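Local coordinates for cytochrome c-552/4 domain-containing protein (Ignicoccus hospitalis KIN4/I, PDB 4QO5) that binds eight c-type hemes and calcium as a membrane-associated multiheme cytochrome, probably serving in electron transfer, at residues A[447-452]-A[510-515]; A[463-468]-A[506-511]. All coordinates share one frame; numbering follows the deposited sequence.

Overall arrangement
Both interactions seat helix 498-520 against the surroundings of one calcium ion, and they share T510 and L511 on that helix. Interaction 2 is the buried one: helix 464-485 packs on residues 506-511 through leucine, isoleucine and methionine side chains, with a tyrosine-histidine bond beside them. Interaction 1, about 8 Å away between centres, is only partly buried; there the turn after helix 413-447 sets a backbone carbonyl and a leucine against the edge and face of an indole. The calcium joins the two, since H451 O of the loop and the carboxylates of E463 and E466 bind it, and H451 N probably hydrogen-bonds E463 OE2. Both contacts also border the third subunit.

Interaction 1: A[447-452]-A[510-515]; sequences SGLAHV and TLLRLW. With CA (calcium ion), chain J.
The indole of W515 lies against the turn made by S447, G448 and L449, gripping it by edge and face. At its edge NE1 donates to S447 O over 3.2 Å, and the bond is nearly straight (170°). The oxygen sits in the ring plane, whereas the N-H comes from above the plane of the S447 carbonyl, away from its lone pairs. One face of the indole carries L449, whose CB stands 3.8 Å from the centroid of the five-membered ring in a CH-pi contact. With CG anti to the backbone N (chi1 175°), L449 runs on along the indole, laying CD1 3.7 Å from W515 CD2. Its other methyl, CD2, reaches helix 498-520 at L512 CD2, 3.9 Å away. S447 OG adds a touch at W515 CD1.

G448 turns the chain after helix 413-447 with a positive phi (89°), where a side chain would press on the preceding carbonyl; S447 O and L449 are thereby presented to the same ring. The carbonyls of G448 and L449 hydrogen-bond R513 of the third subunit, so the turn also belongs to a subunit interface. Farther along, H451 O, at 2.3 Å from the metal, is one ligand of a calcium site completed by T459, D462, E463, E466 and a water that is hydrogen-bonded to H451 ND1. The contact thus docks the glycine turn that ends helix 413-447, just before the calcium-binding loop, onto helix 498-520.

Interaction 2: A[463-468]-A[506-511]; sequences EYIEKL and EHMKTL. With CA (calcium ion), chain J.
Two partners hold E466 OE1: the calcium ion at 2.5 Å and the N-H of E463 over 2.9 Å. The hydrogen bond is bent and arrives on the anti side of the carboxylate, 31° out of its plane. E466 OE2 also binds the metal, making the carboxylate bidentate, and W445 NE1 donates to this second oxygen; E463 OE2 adds a further ligand from the N-cap position. Together these bonds are likely to fix the carboxylate's rotation.

Across the contact, Y464 OH and H507 NE2 are hydrogen-bonded at 3.1 Å, the hydroxyl lying in the imidazole plane while the two rings are turned 75° apart. Both side chains have CG anti to the backbone N (chi1 -175° in each), which brings their polar ends together beside the leucines. L468 CD1 touches H507 CD2, 3.4 Å away, and also meets L511 CD1, from a direction roughly at right angles. The bent end of M508 sets CE 3.9 Å from I465 CG1, and its CG meets L468 CB. An alanine at Y464 would probably deprive H507 NE2 of this partner and open a gap beside L511 CD1.

Y464 also stacks on H507 of the third subunit, extending the contact between chains. Helices 464-485 and 498-520 run nearly antiparallel here, with helix 413-447 packed against I465, E466 and M508.

Interaction 1: A[447-452]-A[510-515]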
loop_
_atom_site.group_PDB
_atom_site.type_symbol
_atom_site.label_atom_id
_atom_site.label_comp_id
_atom_site.label_asym_id
_atom_site.label_seq_id
_atom_site.Cartn_x
_atom_site.Cartn_y
_atom_site.Cartn_z
ATOM N N SER A 447 -23.188 26.115 18.516
ATOM C CA SER A 447 -23.106 25.803 19.939
ATOM C C SER A 447 -21.811 26.302 20.564
ATOM O O SER A 447 -21.647 26.266 21.782
ATOM C CB SER A 447 -23.245 24.295 20.169
ATOM O OG SER A 447 -22.052 23.614 19.817
ATOM N N GLY A 448 -20.888 26.755 19.726
ATOM C CA GLY A 448 -19.638 27.307 20.212
ATOM C C GLY A 448 -18.534 26.281 20.393
ATOM O O GLY A 448 -17.489 26.587 20.953
ATOM N N LEU A 449 -18.755 25.058 19.924
ATOM C CA LEU A 449 -17.707 24.045 19.981
ATOM C C LEU A 449 -16.575 24.417 19.027
ATOM O O LEU A 449 -15.410 24.093 19.274
ATOM C CB LEU A 449 -18.265 22.656 19.650
ATOM C CG LEU A 449 -17.275 21.492 19.548
ATOM C CD1 LEU A 449 -16.477 21.320 20.837
ATOM C CD2 LEU A 449 -18.020 20.210 19.203
ATOM N N ALA A 450 -16.928 25.108 17.945
ATOM C CA ALA A 450 -15.952 25.581 16.973
ATOM C C ALA A 450 -16.255 27.018 16.585
ATOM O O ALA A 450 -17.393 27.470 16.711
ATOM C CB ALA A 450 -15.948 24.690 15.740
ATOM N N HIS A 451 -15.233 27.720 16.103
ATOM C CA HIS A 451 -15.327 29.138 15.748
ATOM C C HIS A 451 -15.266 29.321 14.237
ATOM O O HIS A 451 -14.536 28.616 13.546
ATOM C CB HIS A 451 -14.181 29.923 16.408
ATOM C CG HIS A 451 -13.918 31.265 15.787
ATOM N ND1 HIS A 451 -12.884 31.489 14.899
ATOM C CD2 HIS A 451 -14.551 32.455 15.930
ATOM C CE1 HIS A 451 -12.894 32.755 14.522
ATOM N NE2 HIS A 451 -13.897 33.363 15.130
ATOM N N VAL A 452 -16.025 30.275 13.716
ATOM C CA VAL A 452 -15.995 30.535 12.285
ATOM C C VAL A 452 -16.111 32.036 12.013
ATOM O O VAL A 452 -16.774 32.762 12.755
ATOM C CB VAL A 452 -17.095 29.736 11.540
ATOM C CG1 VAL A 452 -18.480 30.297 11.847
ATOM C CG2 VAL A 452 -16.830 29.723 10.042
ATOM N N THR A 510 -20.809 12.468 18.591
ATOM C CA THR A 510 -20.290 12.233 19.933
ATOM C C THR A 510 -19.619 13.486 20.519
ATOM O O THR A 510 -19.864 13.850 21.677
ATOM C CB THR A 510 -19.331 11.023 19.956
ATOM O OG1 THR A 510 -20.093 9.822 19.755
ATOM C CG2 THR A 510 -18.617 10.936 21.284
ATOM N N LEU A 511 -18.805 14.162 19.713
ATOM C CA LEU A 511 -18.179 15.411 20.148
ATOM C C LEU A 511 -19.218 16.472 20.531
ATOM O O LEU A 511 -19.088 17.136 21.559
ATOM C CB LEU A 511 -17.228 15.945 19.077
ATOM C CG LEU A 511 -15.927 15.150 18.934
ATOM C CD1 LEU A 511 -15.121 15.638 17.744
ATOM C CD2 LEU A 511 -15.109 15.240 20.212
ATOM N N LEU A 512 -20.252 16.614 19.706
ATOM C CA LEU A 512 -21.353 17.521 20.014
ATOM C C LEU A 512 -22.056 17.150 21.319
ATOM O O LEU A 512 -22.365 18.022 22.133
ATOM C CB LEU A 512 -22.359 17.557 18.858
ATOM C CG LEU A 512 -21.873 18.256 17.588
ATOM C CD1 LEU A 512 -22.855 18.037 16.436
ATOM C CD2 LEU A 512 -21.678 19.747 17.859
ATOM N N ARG A 513 -22.302 15.856 21.516
ATOM C CA ARG A 513 -22.907 15.359 22.752
ATOM C C ARG A 513 -22.056 15.629 23.990
ATOM O O ARG A 513 -22.579 16.020 25.035
ATOM C CB ARG A 513 -23.158 13.857 22.667
ATOM C CG ARG A 513 -24.455 13.464 22.011
ATOM C CD ARG A 513 -24.696 11.974 22.192
ATOM N NE ARG A 513 -24.929 11.614 23.591
ATOM C CZ ARG A 513 -24.507 10.483 24.153
ATOM N NH1 ARG A 513 -24.767 10.235 25.427
ATOM N NH2 ARG A 513 -23.818 9.601 23.440
ATOM N N LEU A 514 -20.753 15.378 23.885
ATOM C CA LEU A 514 -19.839 15.647 24.998
ATOM C C LEU A 514 -19.813 17.130 25.325
ATOM O O LEU A 514 -19.812 17.520 26.492
ATOM C CB LEU A 514 -18.421 15.178 24.671
ATOM C CG LEU A 514 -18.184 13.669 24.693
ATOM C CD1 LEU A 514 -16.753 13.349 24.297
ATOM C CD2 LEU A 514 -18.501 13.102 26.068
ATOM N N TRP A 515 -19.793 17.951 24.282
ATOM C CA TRP A 515 -19.789 19.398 24.456
ATOM C C TRP A 515 -21.049 19.877 25.169
ATOM O O TRP A 515 -20.974 20.657 26.116
ATOM C CB TRP A 515 -19.623 20.094 23.107
ATOM C CG TRP A 515 -19.553 21.585 23.186
ATOM C CD1 TRP A 515 -20.468 22.476 22.697
ATOM C CD2 TRP A 515 -18.509 22.368 23.782
ATOM N NE1 TRP A 515 -20.057 23.763 22.951
ATOM C CE2 TRP A 515 -18.860 23.725 23.618
ATOM C CE3 TRP A 515 -17.310 22.055 24.435
ATOM C CZ2 TRP A 515 -18.057 24.766 24.081
ATOM C CZ3 TRP A 515 -16.516 23.092 24.898
ATOM C CH2 TRP A 515 -16.895 24.432 24.719
HETATM CA CA CA J . -12.699 27.266 13.067
HETATM O O HOH W 1 -11.502 29.148 13.884
#

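Interaction 2: A[463-468]-A[506-511]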
loop_
_atom_site.group_PDB
_atom_site.type_symbol
_atom_site.label_atom_id
_atom_site.label_comp_id
_atom_site.label_asym_id
_atom_site.label_seq_id
_atom_site.Cartn_x
_atom_site.Cartn_y
_atom_site.Cartn_z
ATOM N N GLU A 463 -9.951 23.803 13.120
ATOM C CA GLU A 463 -10.191 23.076 14.356
ATOM C C GLU A 463 -10.554 21.616 14.094
ATOM O O GLU A 463 -10.922 21.250 12.982
ATOM C CB GLU A 463 -11.284 23.750 15.188
ATOM C CG GLU A 463 -10.939 25.137 15.660
ATOM C CD GLU A 463 -12.157 25.870 16.203
ATOM O OE1 GLU A 463 -12.441 25.739 17.411
ATOM O OE2 GLU A 463 -12.831 26.568 15.416
ATOM N N TYR A 464 -10.439 20.796 15.129
ATOM C CA TYR A 464 -10.576 19.348 14.988
ATOM C C TYR A 464 -11.914 18.894 14.398
ATOM O O TYR A 464 -11.932 18.125 13.444
ATOM C CB TYR A 464 -10.298 18.640 16.322
ATOM C CG TYR A 464 -10.316 17.134 16.213
ATOM C CD1 TYR A 464 -9.359 16.463 15.461
ATOM C CD2 TYR A 464 -11.299 16.381 16.843
ATOM C CE1 TYR A 464 -9.376 15.087 15.346
ATOM C CE2 TYR A 464 -11.323 15.002 16.733
ATOM C CZ TYR A 464 -10.353 14.362 15.982
ATOM O OH TYR A 464 -10.348 12.991 15.870
ATOM N N ILE A 465 -13.029 19.360 14.948
ATOM C CA ILE A 465 -14.328 18.952 14.399
ATOM C C ILE A 465 -14.513 19.430 12.950
ATOM O O ILE A 465 -15.201 18.783 12.158
ATOM C CB ILE A 465 -15.528 19.391 15.283
ATOM C CG1 ILE A 465 -16.792 18.619 14.866
ATOM C CG2 ILE A 465 -15.736 20.899 15.219
ATOM C CD1 ILE A 465 -17.916 18.651 15.868
ATOM N N GLU A 466 -13.876 20.546 12.596
ATOM C CA GLU A 466 -13.942 21.048 11.226
ATOM C C GLU A 466 -13.151 20.126 10.294
ATOM O O GLU A 466 -13.548 19.870 9.159
ATOM C CB GLU A 466 -13.433 22.498 11.166
ATOM C CG GLU A 466 -14.356 23.472 11.908
ATOM C CD GLU A 466 -13.702 24.790 12.301
ATOM O OE1 GLU A 466 -12.461 24.917 12.206
ATOM O OE2 GLU A 466 -14.446 25.699 12.727
ATOM N N LYS A 467 -12.043 19.587 10.789
ATOM C CA LYS A 467 -11.258 18.658 9.984
ATOM C C LYS A 467 -11.985 17.320 9.807
ATOM O O LYS A 467 -11.822 16.647 8.787
ATOM C CB LYS A 467 -9.860 18.473 10.589
ATOM C CG LYS A 467 -8.977 19.745 10.452
ATOM C CD LYS A 467 -7.730 19.614 11.316
ATOM C CE LYS A 467 -7.092 20.963 11.621
ATOM N NZ LYS A 467 -6.644 21.650 10.384
ATOM N N LEU A 468 -12.782 16.936 10.796
ATOM C CA LEU A 468 -13.617 15.744 10.660
ATOM C C LEU A 468 -14.623 15.956 9.536
ATOM O O LEU A 468 -14.862 15.066 8.726
ATOM C CB LEU A 468 -14.336 15.431 11.972
ATOM C CG LEU A 468 -13.432 14.990 13.128
ATOM C CD1 LEU A 468 -14.278 14.668 14.355
ATOM C CD2 LEU A 468 -12.604 13.780 12.720
ATOM N N GLU A 506 -20.858 9.735 13.207
ATOM C CA GLU A 506 -21.048 9.455 14.621
ATOM C C GLU A 506 -19.965 10.089 15.485
ATOM O O GLU A 506 -20.224 10.496 16.608
ATOM C CB GLU A 506 -21.120 7.950 14.859
ATOM C CG GLU A 506 -22.332 7.318 14.213
ATOM C CD GLU A 506 -23.637 7.930 14.696
ATOM O OE1 GLU A 506 -23.709 8.331 15.882
ATOM O OE2 GLU A 506 -24.594 8.007 13.893
ATOM N N HIS A 507 -18.757 10.184 14.955
ATOM C CA HIS A 507 -17.680 10.846 15.689
ATOM C C HIS A 507 -18.040 12.312 15.933
ATOM O O HIS A 507 -17.954 12.802 17.066
ATOM C CB HIS A 507 -16.336 10.622 14.991
ATOM C CG HIS A 507 -15.150 11.156 15.736
ATOM N ND1 HIS A 507 -15.078 11.139 17.115
ATOM C CD2 HIS A 507 -13.907 11.468 15.306
ATOM C CE1 HIS A 507 -13.890 11.578 17.493
ATOM N NE2 HIS A 507 -13.154 11.767 16.421
ATOM N N MET A 508 -18.513 12.993 14.892
ATOM C CA MET A 508 -18.990 14.362 15.066
ATOM C C MET A 508 -20.142 14.467 16.068
ATOM O O MET A 508 -20.158 15.369 16.909
ATOM C CB MET A 508 -19.381 14.975 13.720
ATOM C CG MET A 508 -18.239 14.991 12.713
ATOM S SD MET A 508 -18.744 15.812 11.188
ATOM C CE MET A 508 -18.946 17.505 11.753
ATOM N N LYS A 509 -21.089 13.534 15.999
ATOM C CA LYS A 509 -22.217 13.546 16.924
ATOM C C LYS A 509 -21.780 13.349 18.376
ATOM O O LYS A 509 -22.311 13.987 19.286
ATOM C CB LYS A 509 -23.261 12.501 16.515
ATOM C CG LYS A 509 -24.065 12.926 15.300
ATOM C CD LYS A 509 -24.809 11.763 14.657
ATOM C CE LYS A 509 -25.844 11.175 15.577
ATOM N NZ LYS A 509 -26.699 10.195 14.835
ATOM N N THR A 510 -20.809 12.468 18.591
ATOM C CA THR A 510 -20.290 12.233 19.933
ATOM C C THR A 510 -19.619 13.486 20.519
ATOM O O THR A 510 -19.864 13.850 21.677
ATOM C CB THR A 510 -19.331 11.023 19.956
ATOM O OG1 THR A 510 -20.093 9.822 19.755
ATOM C CG2 THR A 510 -18.617 10.936 21.284
ATOM N N LEU A 511 -18.805 14.162 19.713
ATOM C CA LEU A 511 -18.179 15.411 20.148
ATOM C C LEU A 511 -19.218 16.472 20.531
ATOM O O LEU A 511 -19.088 17.136 21.559
ATOM C CB LEU A 511 -17.228 15.945 19.077
ATOM C CG LEU A 511 -15.927 15.150 18.934
ATOM C CD1 LEU A 511 -15.121 15.638 17.744
ATOM C CD2 LEU A 511 -15.109 15.240 20.212
HETATM CA CA CA J . -12.699 27.266 13.067
HETATM O O HOH W 1 -11.502 29.148 13.884
#